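Local coordinates for T-cell surface glycoprotein CD1A1 antigen (Gallus gallus, PDB 3JVG) that probably presents lipid antigens to T cells from the groove of its MHC class I-like ectodomain, as other CD1 proteins do, at residues 9-14 / 27-32; 53-58 / 167-172. All blocks are in the same frame, centred on the assembly; numbering follows the deposited sequence.

Contact 1: residues 9-14 / 27-32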
ATOM      1  N   LYS A   9      -7.948   6.199  -7.098  1.00 16.83           N
ATOM      2  CA  LYS A   9      -7.363   5.037  -7.706  1.00 16.43           C
ATOM      3  C   LYS A   9      -8.122   3.730  -7.437  1.00 16.06           C
ATOM      4  O   LYS A   9      -8.395   3.366  -6.270  1.00 17.73           O
ATOM      5  CB  LYS A   9      -5.923   4.856  -7.223  1.00 16.60           C
ATOM      6  CG  LYS A   9      -5.174   3.830  -7.975  1.00 17.56           C
ATOM      7  CD  LYS A   9      -3.896   3.408  -7.230  1.00 26.85           C
ATOM      8  CE  LYS A   9      -2.777   4.382  -7.308  1.00 32.93           C
ATOM      9  NZ  LYS A   9      -1.867   4.184  -6.099  1.00 33.52           N
ATOM     10  N   LEU A  10      -8.421   3.011  -8.495  1.00 15.83           N
ATOM     11  CA  LEU A  10      -9.059   1.719  -8.355  1.00 15.96           C
ATOM     12  C   LEU A  10      -8.053   0.664  -8.728  1.00 16.49           C
ATOM     13  O   LEU A  10      -7.485   0.703  -9.844  1.00 18.04           O
ATOM     14  CB  LEU A  10     -10.262   1.603  -9.288  1.00 15.74           C
ATOM     15  CG  LEU A  10     -11.381   2.655  -9.108  1.00 16.62           C
ATOM     16  CD1 LEU A  10     -12.465   2.439 -10.186  1.00 19.32           C
ATOM     17  CD2 LEU A  10     -12.013   2.582  -7.666  1.00 16.20           C
ATOM     18  N   LEU A  11      -7.897  -0.308  -7.847  1.00 15.67           N
ATOM     19  CA  LEU A  11      -6.958  -1.391  -8.031  1.00 15.74           C
ATOM     20  C   LEU A  11      -7.737  -2.702  -8.159  1.00 16.05           C
ATOM     21  O   LEU A  11      -8.699  -2.997  -7.384  1.00 16.59           O
ATOM     22  CB  LEU A  11      -6.091  -1.455  -6.789  1.00 15.98           C
ATOM     23  CG  LEU A  11      -5.125  -0.308  -6.456  1.00 16.08           C
ATOM     24  CD1 LEU A  11      -4.225  -0.724  -5.237  1.00 16.51           C
ATOM     25  CD2 LEU A  11      -4.196   0.163  -7.762  1.00 16.06           C
ATOM     26  N   HIS A  12      -7.326  -3.529  -9.084  1.00 15.99           N
ATOM     27  CA  HIS A  12      -7.936  -4.843  -9.217  1.00 16.37           C
ATOM     28  C   HIS A  12      -6.819  -5.873  -9.423  1.00 16.67           C
ATOM     29  O   HIS A  12      -5.728  -5.559  -9.978  1.00 16.54           O
ATOM     30  CB  HIS A  12      -8.929  -4.770 -10.374  1.00 16.62           C
ATOM     31  CG  HIS A  12      -9.023  -6.002 -11.241  1.00 19.07           C
ATOM     32  ND1 HIS A  12      -8.227  -6.189 -12.361  1.00 17.37           N
ATOM     33  CD2 HIS A  12      -9.896  -7.046 -11.225  1.00 18.34           C
ATOM     34  CE1 HIS A  12      -8.577  -7.312 -12.965  1.00 17.30           C
ATOM     35  NE2 HIS A  12      -9.577  -7.859 -12.291  1.00 18.59           N
ATOM     36  N   PHE A  13      -7.026  -7.087  -8.924  1.00 17.25           N
ATOM     37  CA  PHE A  13      -6.074  -8.154  -9.243  1.00 17.72           C
ATOM     38  C   PHE A  13      -6.804  -9.449  -9.363  1.00 18.46           C
ATOM     39  O   PHE A  13      -7.888  -9.611  -8.781  1.00 18.74           O
ATOM     40  CB  PHE A  13      -4.944  -8.301  -8.238  1.00 17.99           C
ATOM     41  CG  PHE A  13      -5.390  -8.441  -6.779  1.00 18.34           C
ATOM     42  CD1 PHE A  13      -5.505  -9.701  -6.191  1.00 19.25           C
ATOM     43  CD2 PHE A  13      -5.605  -7.302  -5.992  1.00 18.00           C
ATOM     44  CE1 PHE A  13      -5.872  -9.849  -4.884  1.00 19.73           C
ATOM     45  CE2 PHE A  13      -5.980  -7.428  -4.642  1.00 18.37           C
ATOM     46  CZ  PHE A  13      -6.111  -8.702  -4.098  1.00 19.47           C
ATOM     47  N   ALA A  14      -6.203 -10.375 -10.117  1.00 18.94           N
ATOM     48  CA  ALA A  14      -6.815 -11.676 -10.397  1.00 19.86           C
ATOM     49  C   ALA A  14      -5.760 -12.756 -10.568  1.00 20.62           C
ATOM     50  O   ALA A  14      -4.826 -12.634 -11.378  1.00 20.68           O
ATOM     51  CB  ALA A  14      -7.700 -11.589 -11.636  1.00 19.78           C
ATOM     52  N   LEU A  27      -9.622  -2.837  -4.704  1.00 20.27           N
ATOM     53  CA  LEU A  27      -9.592  -1.753  -3.720  1.00 20.44           C
ATOM     54  C   LEU A  27      -9.795  -0.424  -4.386  1.00 19.37           C
ATOM     55  O   LEU A  27      -9.349  -0.229  -5.534  1.00 20.89           O
ATOM     56  CB  LEU A  27      -8.206  -1.691  -3.049  1.00 21.87           C
ATOM     57  CG  LEU A  27      -7.945  -2.128  -1.614  1.00 23.44           C
ATOM     58  CD1 LEU A  27      -6.641  -1.460  -1.060  1.00 26.63           C
ATOM     59  CD2 LEU A  27      -9.110  -1.847  -0.656  1.00 21.10           C
ATOM     60  N   GLY A  28     -10.464   0.484  -3.685  1.00 18.25           N
ATOM     61  CA  GLY A  28     -10.733   1.877  -4.146  1.00 17.01           C
ATOM     62  C   GLY A  28      -9.968   2.794  -3.192  1.00 17.51           C
ATOM     63  O   GLY A  28     -10.083   2.643  -1.966  1.00 18.36           O
ATOM     64  N   LEU A  29      -9.142   3.689  -3.717  1.00 16.68           N
ATOM     65  CA  LEU A  29      -8.373   4.553  -2.858  1.00 17.08           C
ATOM     66  C   LEU A  29      -8.532   5.993  -3.239  1.00 17.37           C
ATOM     67  O   LEU A  29      -8.591   6.320  -4.431  1.00 17.21           O
ATOM     68  CB  LEU A  29      -6.872   4.201  -2.943  1.00 17.09           C
ATOM     69  CG  LEU A  29      -6.419   2.802  -2.495  1.00 17.03           C
ATOM     70  CD1 LEU A  29      -5.076   2.412  -3.118  1.00 17.54           C
ATOM     71  CD2 LEU A  29      -6.346   2.698  -0.980  1.00 17.76           C
ATOM     72  N   LEU A  30      -8.541   6.837  -2.225  1.00 17.93           N
ATOM     73  CA  LEU A  30      -8.524   8.262  -2.364  1.00 18.48           C
ATOM     74  C   LEU A  30      -7.278   8.686  -1.588  1.00 19.03           C
ATOM     75  O   LEU A  30      -7.264   8.752  -0.343  1.00 19.47           O
ATOM     76  CB  LEU A  30      -9.818   8.818  -1.732  1.00 18.87           C
ATOM     77  CG  LEU A  30     -10.490  10.125  -2.193  1.00 23.24           C
ATOM     78  CD1 LEU A  30     -10.757  11.100  -1.078  1.00 24.60           C
ATOM     79  CD2 LEU A  30      -9.924  10.799  -3.461  1.00 22.97           C
ATOM     80  N   GLY A  31      -6.214   8.963  -2.321  1.00 19.16           N
ATOM     81  CA  GLY A  31      -4.878   9.064  -1.713  1.00 19.72           C
ATOM     82  C   GLY A  31      -4.563   7.740  -1.027  1.00 19.35           C
ATOM     83  O   GLY A  31      -4.558   6.655  -1.679  1.00 18.67           O
ATOM     84  N   ASP A  32      -4.314   7.777   0.280  1.00 19.91           N
ATOM     85  CA  ASP A  32      -4.095   6.509   1.002  1.00 19.75           C
ATOM     86  C   ASP A  32      -5.320   6.183   1.855  1.00 19.69           C
ATOM     87  O   ASP A  32      -5.229   5.351   2.723  1.00 19.89           O
ATOM     88  CB  ASP A  32      -2.835   6.545   1.897  1.00 20.59           C
ATOM     89  CG  ASP A  32      -2.859   7.685   2.900  1.00 21.54           C
ATOM     90  OD1 ASP A  32      -3.820   8.473   2.896  1.00 21.54           O
ATOM     91  OD2 ASP A  32      -1.903   7.818   3.724  1.00 22.43           O
TER

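Contact 2: residues 53-58 / 167-172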
ATOM      1  N   ARG A  53     -21.423   6.970   0.576  1.00 27.10           N
ATOM      2  CA  ARG A  53     -22.784   6.694   0.076  1.00 28.56           C
ATOM      3  C   ARG A  53     -23.663   7.913  -0.070  1.00 28.46           C
ATOM      4  O   ARG A  53     -24.339   8.018  -1.047  1.00 29.41           O
ATOM      5  CB  ARG A  53     -23.524   5.601   0.879  1.00 30.54           C
ATOM      6  CG  ARG A  53     -22.920   4.191   0.740  1.00 33.46           C
ATOM      7  CD  ARG A  53     -22.996   3.655  -0.717  1.00 41.60           C
ATOM      8  NE  ARG A  53     -24.385   3.351  -1.110  1.00 48.43           N
ATOM      9  CZ  ARG A  53     -24.776   2.429  -2.000  1.00 48.71           C
ATOM     10  NH1 ARG A  53     -23.895   1.655  -2.624  1.00 47.01           N
ATOM     11  NH2 ARG A  53     -26.067   2.284  -2.268  1.00 49.03           N
ATOM     12  N   PRO A  54     -23.625   8.872   0.877  1.00 28.99           N
ATOM     13  CA  PRO A  54     -24.511   9.997   0.687  1.00 28.96           C
ATOM     14  C   PRO A  54     -23.958  11.026  -0.278  1.00 28.58           C
ATOM     15  O   PRO A  54     -24.659  12.010  -0.593  1.00 29.47           O
ATOM     16  CB  PRO A  54     -24.596  10.614   2.102  1.00 31.92           C
ATOM     17  CG  PRO A  54     -23.916   9.599   3.048  1.00 29.51           C
ATOM     18  CD  PRO A  54     -22.907   8.972   2.164  1.00 28.99           C
ATOM     19  N   SER A  55     -22.727  10.822  -0.757  1.00 25.84           N
ATOM     20  CA  SER A  55     -22.146  11.801  -1.647  1.00 25.55           C
ATOM     21  C   SER A  55     -22.734  11.699  -3.046  1.00 25.68           C
ATOM     22  O   SER A  55     -22.692  12.673  -3.769  1.00 26.00           O
ATOM     23  CB  SER A  55     -20.609  11.755  -1.655  1.00 23.55           C
ATOM     24  OG  SER A  55     -20.138  10.721  -2.520  1.00 23.62           O
ATOM     25  N   LEU A  56     -23.299  10.543  -3.406  1.00 25.16           N
ATOM     26  CA  LEU A  56     -23.972  10.374  -4.717  1.00 25.87           C
ATOM     27  C   LEU A  56     -25.321   9.703  -4.499  1.00 26.84           C
ATOM     28  O   LEU A  56     -25.483   8.980  -3.506  1.00 27.14           O
ATOM     29  CB  LEU A  56     -23.163   9.453  -5.617  1.00 24.82           C
ATOM     30  CG  LEU A  56     -21.915   9.740  -6.470  1.00 24.71           C
ATOM     31  CD1 LEU A  56     -21.832  11.169  -7.078  1.00 29.27           C
ATOM     32  CD2 LEU A  56     -20.801   9.421  -5.760  1.00 26.66           C
ATOM     33  N   PRO A  57     -26.296   9.935  -5.400  1.00 27.58           N
ATOM     34  CA  PRO A  57     -27.553   9.207  -5.242  1.00 28.09           C
ATOM     35  C   PRO A  57     -27.409   7.709  -5.530  1.00 26.89           C
ATOM     36  O   PRO A  57     -26.537   7.272  -6.293  1.00 25.74           O
ATOM     37  CB  PRO A  57     -28.521   9.867  -6.263  1.00 29.64           C
ATOM     38  CG  PRO A  57     -27.682  10.793  -7.116  1.00 29.66           C
ATOM     39  CD  PRO A  57     -26.266  10.798  -6.607  1.00 28.90           C
ATOM     40  N   LYS A  58     -28.272   6.949  -4.902  1.00 27.65           N
ATOM     41  CA  LYS A  58     -28.385   5.538  -5.118  1.00 27.57           C
ATOM     42  C   LYS A  58     -28.196   5.123  -6.600  1.00 27.16           C
ATOM     43  O   LYS A  58     -27.373   4.287  -6.888  1.00 26.20           O
ATOM     44  CB  LYS A  58     -29.759   5.104  -4.581  1.00 29.58           C
ATOM     45  CG  LYS A  58     -29.719   3.954  -3.561  1.00 36.72           C
ATOM     46  CD  LYS A  58     -28.735   2.809  -3.974  1.00 41.28           C
ATOM     47  CE  LYS A  58     -29.217   1.420  -3.488  1.00 45.79           C
ATOM     48  NZ  LYS A  58     -28.107   0.399  -3.544  1.00 47.69           N
ATOM     49  N   ARG A 167     -13.354  15.397  -7.764  1.00 25.49           N
ATOM     50  CA  ARG A 167     -13.588  16.740  -7.211  1.00 28.17           C
ATOM     51  C   ARG A 167     -14.598  16.659  -6.089  1.00 28.67           C
ATOM     52  O   ARG A 167     -14.428  17.266  -5.021  1.00 29.30           O
ATOM     53  CB  ARG A 167     -14.136  17.712  -8.236  1.00 29.18           C
ATOM     54  CG  ARG A 167     -13.155  18.031  -9.292  1.00 33.08           C
ATOM     55  CD  ARG A 167     -13.613  19.217 -10.139  1.00 36.11           C
ATOM     56  NE  ARG A 167     -12.490  20.139 -10.134  1.00 43.42           N
ATOM     57  CZ  ARG A 167     -11.598  20.263 -11.117  1.00 46.95           C
ATOM     58  NH1 ARG A 167     -11.729  19.565 -12.253  1.00 44.96           N
ATOM     59  NH2 ARG A 167     -10.592  21.131 -10.978  1.00 49.86           N
ATOM     60  N   LEU A 168     -15.647  15.898  -6.350  1.00 27.72           N
ATOM     61  CA  LEU A 168     -16.694  15.685  -5.393  1.00 28.02           C
ATOM     62  C   LEU A 168     -16.230  14.927  -4.129  1.00 27.60           C
ATOM     63  O   LEU A 168     -16.671  15.253  -3.022  1.00 28.82           O
ATOM     64  CB  LEU A 168     -17.761  14.896  -6.097  1.00 28.29           C
ATOM     65  CG  LEU A 168     -18.759  14.229  -5.199  1.00 29.76           C
ATOM     66  CD1 LEU A 168     -19.851  15.237  -4.847  1.00 34.69           C
ATOM     67  CD2 LEU A 168     -19.307  13.121  -6.034  1.00 34.46           C
ATOM     68  N   PHE A 169     -15.377  13.909  -4.297  1.00 24.85           N
ATOM     69  CA  PHE A 169     -14.835  13.131  -3.166  1.00 25.00           C
ATOM     70  C   PHE A 169     -13.864  13.971  -2.295  1.00 25.94           C
ATOM     71  O   PHE A 169     -13.855  13.840  -1.055  1.00 26.26           O
ATOM     72  CB  PHE A 169     -14.128  11.850  -3.671  1.00 21.48           C
ATOM     73  CG  PHE A 169     -15.077  10.724  -4.070  1.00 20.95           C
ATOM     74  CD1 PHE A 169     -16.468  10.888  -4.007  1.00 20.63           C
ATOM     75  CD2 PHE A 169     -14.585   9.502  -4.502  1.00 19.23           C
ATOM     76  CE1 PHE A 169     -17.333   9.847  -4.334  1.00 20.38           C
ATOM     77  CE2 PHE A 169     -15.466   8.451  -4.840  1.00 18.97           C
ATOM     78  CZ  PHE A 169     -16.850   8.633  -4.751  1.00 19.58           C
ATOM     79  N   ILE A 170     -13.054  14.817  -2.941  1.00 27.01           N
ATOM     80  CA  ILE A 170     -12.227  15.792  -2.210  1.00 28.59           C
ATOM     81  C   ILE A 170     -13.098  16.636  -1.254  1.00 30.35           C
ATOM     82  O   ILE A 170     -12.715  16.864  -0.103  1.00 31.56           O
ATOM     83  CB  ILE A 170     -11.434  16.726  -3.141  1.00 29.31           C
ATOM     84  CG1 ILE A 170     -10.455  15.922  -4.011  1.00 28.16           C
ATOM     85  CG2 ILE A 170     -10.705  17.847  -2.321  1.00 29.80           C
ATOM     86  CD1 ILE A 170      -9.817  16.750  -5.123  1.00 28.79           C
ATOM     87  N   GLN A 171     -14.274  17.061  -1.721  1.00 30.64           N
ATOM     88  CA  GLN A 171     -15.164  17.860  -0.898  1.00 32.04           C
ATOM     89  C   GLN A 171     -15.882  17.026   0.141  1.00 30.26           C
ATOM     90  O   GLN A 171     -15.944  17.419   1.284  1.00 31.14           O
ATOM     91  CB  GLN A 171     -16.199  18.644  -1.729  1.00 33.89           C
ATOM     92  CG  GLN A 171     -15.741  20.036  -2.266  1.00 41.48           C
ATOM     93  CD  GLN A 171     -14.615  20.683  -1.440  1.00 47.68           C
ATOM     94  OE1 GLN A 171     -13.471  20.824  -1.916  1.00 47.16           O
ATOM     95  NE2 GLN A 171     -14.926  21.041  -0.188  1.00 50.57           N
ATOM     96  N   ALA A 172     -16.458  15.901  -0.263  1.00 27.59           N
ATOM     97  CA  ALA A 172     -17.204  15.058   0.678  1.00 26.94           C
ATOM     98  C   ALA A 172     -16.312  14.440   1.775  1.00 26.39           C
ATOM     99  O   ALA A 172     -16.697  14.381   2.959  1.00 27.30           O
ATOM    100  CB  ALA A 172     -17.938  13.971  -0.070  1.00 25.83           C
TER

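Contact 1: residues 9-14 / 27-32
Leu11 and Leu29 meet on one face of a two-stranded antiparallel pairing, their chains slanting across each other until Leu11 CD1 and Leu29 CD1 lie 3.9 Å apart. Both leucines hold CG opposite the carbonyl carbon, and one methyl of each, CD1, meets the other over the face, diagonally across the register. Leu27, directly opposite Leu11, packs at its root, with Leu11 CB 4.3 Å from Leu27 CB. Lys9 shares this face; its chain runs past Leu29, then bends at chi3 (-76°), and its NZ forms a salt bridge outside the two segments, with an acidic side chain of the other protein chain. That chain also packs an aromatic group on Leu11, so the face is an intersubunit one, as expected where beta2-microglobulin lies beneath the platform sheet of an MHC class I-like molecule. The strands themselves are the first hairpin of that platform. Two hydrogen-bonded pairs zip them together: Lys9 and Leu29 exchange N-H and C=O, and so do Leu11 and Leu27, where Leu11 N reaches Leu27 O at 2.7 Å and 177° at the hydrogen. Between them sits the non-hydrogen-bonded pair Leu10 and Gly28. On the reverse face Leu10 leans over the glycine, its CD2 3.8 Å from Gly28 CA, and an unidentified bound molecule lies close to Gly28.

Contact 2: residues 53-58 / 167-172
Leu56 reaches across to the helix 148-172 and meets Leu168 and Phe169 with its two methyls. Its CB points past the helix, neither toward it nor away, and chi1 of -80° places CG opposite the carbonyl carbon. Rotation about CB-CG (chi2 -33°, an unfavourable, unstaggered value) turns the methyls to the helix. CD1 comes to 3.4 Å from Leu168 CD2, tighter than usual for two methyl groups and doubtful in its exact value; the two leucine chains slant across one another. CD2 lies between Leu168 CD2, at 4.0 Å, and the aromatic ring, 3.8 Å from Phe169 CE1; here the chains cross at about a right angle, and the methyl lies at the ring edge, near its plane. The same edge receives Ser55, whose OG stands 3.5 Å from Phe169 CE1. That hydroxyl, held between the backbone N and the carbonyl carbon (chi1 82°), is hydrogen-bonded to Leu52 O one turn back, which satisfies it locally while it borders the ring. Ser55 CB meets Ala172 CB at 3.8 Å, and Ser55 O lies 4.0 Å from Leu168 CD1. No hydrogen bond links the two segments. Trp61 of the helix 58-82 touches both Leu56 and Phe169. Packing of this kind joins the last residue of a short, weakly bonded helical turn and the loop leading into the alpha1 helix to the C-terminal end of the alpha2 helix, at one end of the antigen-binding superdomain of an MHC class I-like fold.

In the fold
Contacts 1 and 2 belong to one MHC-like domain and lie about 17 Å apart between centres. Contact 1 is in its sheet floor, whereas contact 2 joins parts of its helical layer at one end. They touch directly: Leu30 CD1, on the strand of 27-32, packs 4.1 Å from Phe169 O, so the C-terminal end of strand 21-30 touches the last turns of the helix 148-172. Unidentified bound material, possibly from the crystallisation liquor, comes about 4 Å, nearest atoms, from Gly28 and from Phe169, consistent with both contacts bordering the interior between floor and helices, where CD1 relatives hold lipid. The opposite face of contact 1 instead meets the second protein chain, which does not touch contact 2.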